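PDB 4XJW: sialidase B from Streptococcus pneumoniae serotype 4, which cleaves terminal alpha-linked sialic acid residues from oligosaccharides, glycoproteins and glycolipids, acting as an intramolecular trans-sialidase of glycosyl hydrolase family 33. Local coordinates for residues G58-I66 against G75-K83. The protein carries 1 engineered substitution. Sequence-based numbering, arbitrary orientation.
Sequences GFKNNYFSI and GVEIRDAQK. With PO4 (phosphate ion), chain D.
Arg-79 reaches across to Tyr-63 on one face of the antiparallel beta hairpin of strands 63-69 and 74-80, in the concanavalin-like N-terminal domain, and to Asn-61 in the turn leading into it. The arginine CB lies 3.2 Å from the carbonyl O of Asn-61, and CG passes near the carbonyl O of Tyr-63. CD then packs beside the phenol, 3.7 Å from Tyr-63 CZ. The chain bends at this point (chi3 67°); NE bonds to Asn-86 OD1 on the adjoining strand. Beyond CZ, NH1 donates to Tyr-63 OH within the guanidinium plane and, almost straight (168°), to O2 of a phosphate ion at 2.7 Å, probably left from the crystallisation liquor. NH2 bonds to a water that also donates to phosphate O2, while the Asn-61 amide stacks over one face of the group, its plane inclined by 22°. Arg-155 NH2 is also hydrogen-bonded to the phosphate.

Tyr-63 OH in turn donates to Glu-77 OE2 at 2.7 Å, approaching from above the carboxylate plane, so the hydroxyl is held by two side chains and links arginine to glutamate. A water joins the same OE2 to Ser-65 OG. Ser-65 N to Glu-77 O and Glu-77 N to Ser-65 O, both 3.0 Å, make these residues a hydrogen-bonded pair. On the opposite face is an apolar patch: Ile-78 CG1 meets the edge of the Phe-64 ring, and Ile-66 lies alongside Val-76. Phe-110 meets Phe-64, Tyr-119 touches Ile-78 and Met-121 touches Val-76, joining the hairpin to the second sheet.

At the loop end, the Asn-62 amide uses both its polar atoms: OD1 accepts from Ala-81 N, which sits above the carbonyl plane, and ND2 donates to Gln-82 OE1 at 2.8 Å.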
loop_
_atom_site.group_PDB
_atom_site.type_symbol
_atom_site.label_atom_id
_atom_site.label_comp_id
_atom_site.label_asym_id
_atom_site.label_seq_id
_atom_site.Cartn_x
_atom_site.Cartn_y
_atom_site.Cartn_z
ATOM N N GLY A 58 32.247 11.670 31.093
ATOM C CA GLY A 58 31.151 12.030 31.978
ATOM C C GLY A 58 29.938 12.626 31.280
ATOM O O GLY A 58 28.911 12.863 31.920
ATOM N N PHE A 59 30.046 12.880 29.975
ATOM C CA PHE A 59 28.952 13.524 29.242
ATOM C C PHE A 59 28.513 12.725 28.016
ATOM O O PHE A 59 28.160 13.310 26.983
ATOM C CB PHE A 59 29.348 14.949 28.833
ATOM C CG PHE A 59 29.545 15.875 30.001
ATOM C CD1 PHE A 59 28.477 16.599 30.512
ATOM C CD2 PHE A 59 30.791 16.003 30.601
ATOM C CE1 PHE A 59 28.648 17.450 31.598
ATOM C CE2 PHE A 59 30.972 16.854 31.681
ATOM C CZ PHE A 59 29.900 17.576 32.182
ATOM N N LYS A 60 28.522 11.398 28.128
ATOM C CA LYS A 60 28.267 10.557 26.967
ATOM C C LYS A 60 26.825 10.651 26.477
ATOM O O LYS A 60 26.541 10.268 25.347
ATOM C CB LYS A 60 28.655 9.102 27.228
ATOM C CG LYS A 60 27.642 8.324 28.028
ATOM C CD LYS A 60 28.071 6.871 28.142
ATOM C CE LYS A 60 26.921 6.009 28.626
ATOM N NZ LYS A 60 26.174 6.670 29.723
ATOM N N ASN A 61 25.922 11.155 27.316
ATOM C CA ASN A 61 24.524 11.315 26.917
ATOM C C ASN A 61 24.167 12.750 26.558
ATOM O O ASN A 61 23.022 13.178 26.703
ATOM C CB ASN A 61 23.592 10.773 28.006
ATOM C CG ASN A 61 23.778 9.295 28.233
ATOM O OD1 ASN A 61 24.228 8.572 27.339
ATOM N ND2 ASN A 61 23.445 8.832 29.439
ATOM N N ASN A 62 25.165 13.499 26.098
ATOM C CA ASN A 62 24.946 14.848 25.630
ATOM C C ASN A 62 25.310 14.921 24.160
ATOM O O ASN A 62 26.455 15.232 23.814
ATOM C CB ASN A 62 25.811 15.848 26.404
ATOM C CG ASN A 62 25.239 16.201 27.761
ATOM O OD1 ASN A 62 24.586 15.385 28.414
ATOM N ND2 ASN A 62 25.489 17.437 28.199
ATOM N N TYR A 63 24.345 14.625 23.289
ATOM C CA TYR A 63 24.598 14.674 21.852
ATOM C C TYR A 63 23.334 14.723 21.021
ATOM O O TYR A 63 22.245 14.374 21.487
ATOM C CB TYR A 63 25.458 13.494 21.384
ATOM C CG TYR A 63 24.801 12.136 21.492
ATOM C CD1 TYR A 63 24.926 11.379 22.648
ATOM C CD2 TYR A 63 24.076 11.595 20.431
ATOM C CE1 TYR A 63 24.351 10.144 22.752
ATOM C CE2 TYR A 63 23.487 10.340 20.537
ATOM C CZ TYR A 63 23.632 9.622 21.702
ATOM O OH TYR A 63 23.057 8.378 21.833
ATOM N N PHE A 64 23.523 15.177 19.787
ATOM C CA PHE A 64 22.528 15.110 18.733
ATOM C C PHE A 64 23.077 14.207 17.647
ATOM O O PHE A 64 24.264 14.264 17.316
ATOM C CB PHE A 64 22.287 16.493 18.156
ATOM C CG PHE A 64 21.523 16.483 16.854
ATOM C CD1 PHE A 64 20.184 16.124 16.831
ATOM C CD2 PHE A 64 22.143 16.839 15.662
ATOM C CE1 PHE A 64 19.469 16.122 15.643
ATOM C CE2 PHE A 64 21.437 16.836 14.464
ATOM C CZ PHE A 64 20.103 16.467 14.458
ATOM N N SER A 65 22.222 13.371 17.080
ATOM C CA SER A 65 22.663 12.527 15.985
ATOM C C SER A 65 21.548 12.340 14.977
ATOM O O SER A 65 20.367 12.350 15.343
ATOM C CB SER A 65 23.115 11.165 16.503
ATOM O OG SER A 65 21.997 10.382 16.899
ATOM N N ILE A 66 21.932 12.224 13.707
ATOM C CA ILE A 66 21.051 11.717 12.664
ATOM C C ILE A 66 21.559 10.315 12.334
ATOM O O ILE A 66 22.708 10.148 11.921
ATOM C CB ILE A 66 21.080 12.604 11.407
ATOM C CG1 ILE A 66 20.542 14.000 11.718
ATOM C CG2 ILE A 66 20.273 11.956 10.286
ATOM C CD1 ILE A 66 20.864 15.048 10.629
ATOM N N GLY A 75 16.410 8.154 11.764
ATOM C CA GLY A 75 16.013 8.751 13.019
ATOM C C GLY A 75 16.976 9.802 13.516
ATOM O O GLY A 75 18.021 10.061 12.894
ATOM N N VAL A 76 16.588 10.437 14.621
ATOM C CA VAL A 76 17.463 11.362 15.330
ATOM C C VAL A 76 17.421 11.074 16.825
ATOM O O VAL A 76 16.431 10.559 17.354
ATOM C CB VAL A 76 17.097 12.848 15.132
ATOM C CG1 VAL A 76 17.258 13.264 13.671
ATOM C CG2 VAL A 76 15.694 13.133 15.646
ATOM N N GLU A 77 18.515 11.427 17.493
ATOM C CA GLU A 77 18.577 11.464 18.941
ATOM C C GLU A 77 18.909 12.896 19.343
ATOM O O GLU A 77 19.712 13.560 18.683
ATOM C CB GLU A 77 19.682 10.551 19.437
ATOM C CG GLU A 77 19.468 9.091 19.201
ATOM C CD GLU A 77 20.272 8.283 20.182
ATOM O OE1 GLU A 77 19.832 8.159 21.347
ATOM O OE2 GLU A 77 21.359 7.815 19.800
ATOM N N ILE A 78 18.268 13.379 20.407
ATOM C CA ILE A 78 18.567 14.705 20.943
ATOM C C ILE A 78 18.617 14.573 22.455
ATOM O O ILE A 78 17.588 14.352 23.101
ATOM C CB ILE A 78 17.531 15.766 20.498
ATOM C CG1 ILE A 78 17.052 15.500 19.072
ATOM C CG2 ILE A 78 18.122 17.157 20.580
ATOM C CD1 ILE A 78 15.580 15.722 18.869
ATOM N N ARG A 79 19.820 14.673 23.022
ATOM C CA ARG A 79 20.026 14.278 24.413
ATOM C C ARG A 79 20.856 15.286 25.191
ATOM O O ARG A 79 21.880 15.768 24.703
ATOM C CB ARG A 79 20.720 12.915 24.472
ATOM C CG ARG A 79 20.049 11.846 23.624
ATOM C CD ARG A 79 20.739 10.514 23.766
ATOM N NE ARG A 79 20.582 9.989 25.116
ATOM C CZ ARG A 79 21.148 8.875 25.570
ATOM N NH1 ARG A 79 21.934 8.146 24.782
ATOM N NH2 ARG A 79 20.930 8.495 26.823
ATOM N N ASP A 80 20.418 15.584 26.408
ATOM C CA ASP A 80 21.161 16.471 27.300
ATOM C C ASP A 80 20.859 16.020 28.723
ATOM O O ASP A 80 19.737 16.182 29.204
ATOM C CB ASP A 80 20.730 17.927 27.093
ATOM C CG ASP A 80 21.568 18.923 27.895
ATOM O OD1 ASP A 80 21.791 18.696 29.101
ATOM O OD2 ASP A 80 21.986 19.947 27.314
ATOM N N ALA A 81 21.857 15.442 29.385
ATOM C CA ALA A 81 21.662 14.842 30.701
ATOM C C ALA A 81 21.376 15.886 31.769
ATOM O O ALA A 81 20.664 15.614 32.734
ATOM C CB ALA A 81 22.868 14.018 31.085
ATOM N N GLN A 82 21.943 17.074 31.602
ATOM C CA GLN A 82 21.765 18.138 32.585
ATOM C C GLN A 82 20.384 18.780 32.482
ATOM O O GLN A 82 19.891 19.366 33.444
ATOM C CB GLN A 82 22.859 19.197 32.447
ATOM C CG GLN A 82 24.220 18.754 32.994
ATOM C CD GLN A 82 24.939 17.776 32.077
ATOM O OE1 GLN A 82 25.202 18.079 30.915
ATOM N NE2 GLN A 82 25.262 16.604 32.597
ATOM N N LYS A 83 19.767 18.679 31.306
ATOM C CA LYS A 83 18.398 19.146 31.125
ATOM C C LYS A 83 17.403 18.007 31.352
ATOM O O LYS A 83 16.193 18.233 31.426
ATOM C CB LYS A 83 18.205 19.747 29.730
ATOM C CG LYS A 83 19.093 20.956 29.422
ATOM C CD LYS A 83 18.950 21.395 27.959
ATOM C CE LYS A 83 19.819 22.608 27.629
ATOM N NZ LYS A 83 21.274 22.396 27.927
HETATM P P PO4 D . 23.199 4.735 24.474
HETATM O O1 PO4 D . 24.538 4.074 24.282
HETATM O O2 PO4 D . 23.320 5.892 25.448
HETATM O O3 PO4 D . 22.739 5.253 23.122
HETATM O O4 PO4 D . 22.217 3.717 24.995
HETATM O O HOH W 1 26.353 13.806 31.944
HETATM O O HOH W 2 22.010 6.088 27.705
HETATM O O HOH W 3 22.675 7.751 17.470
#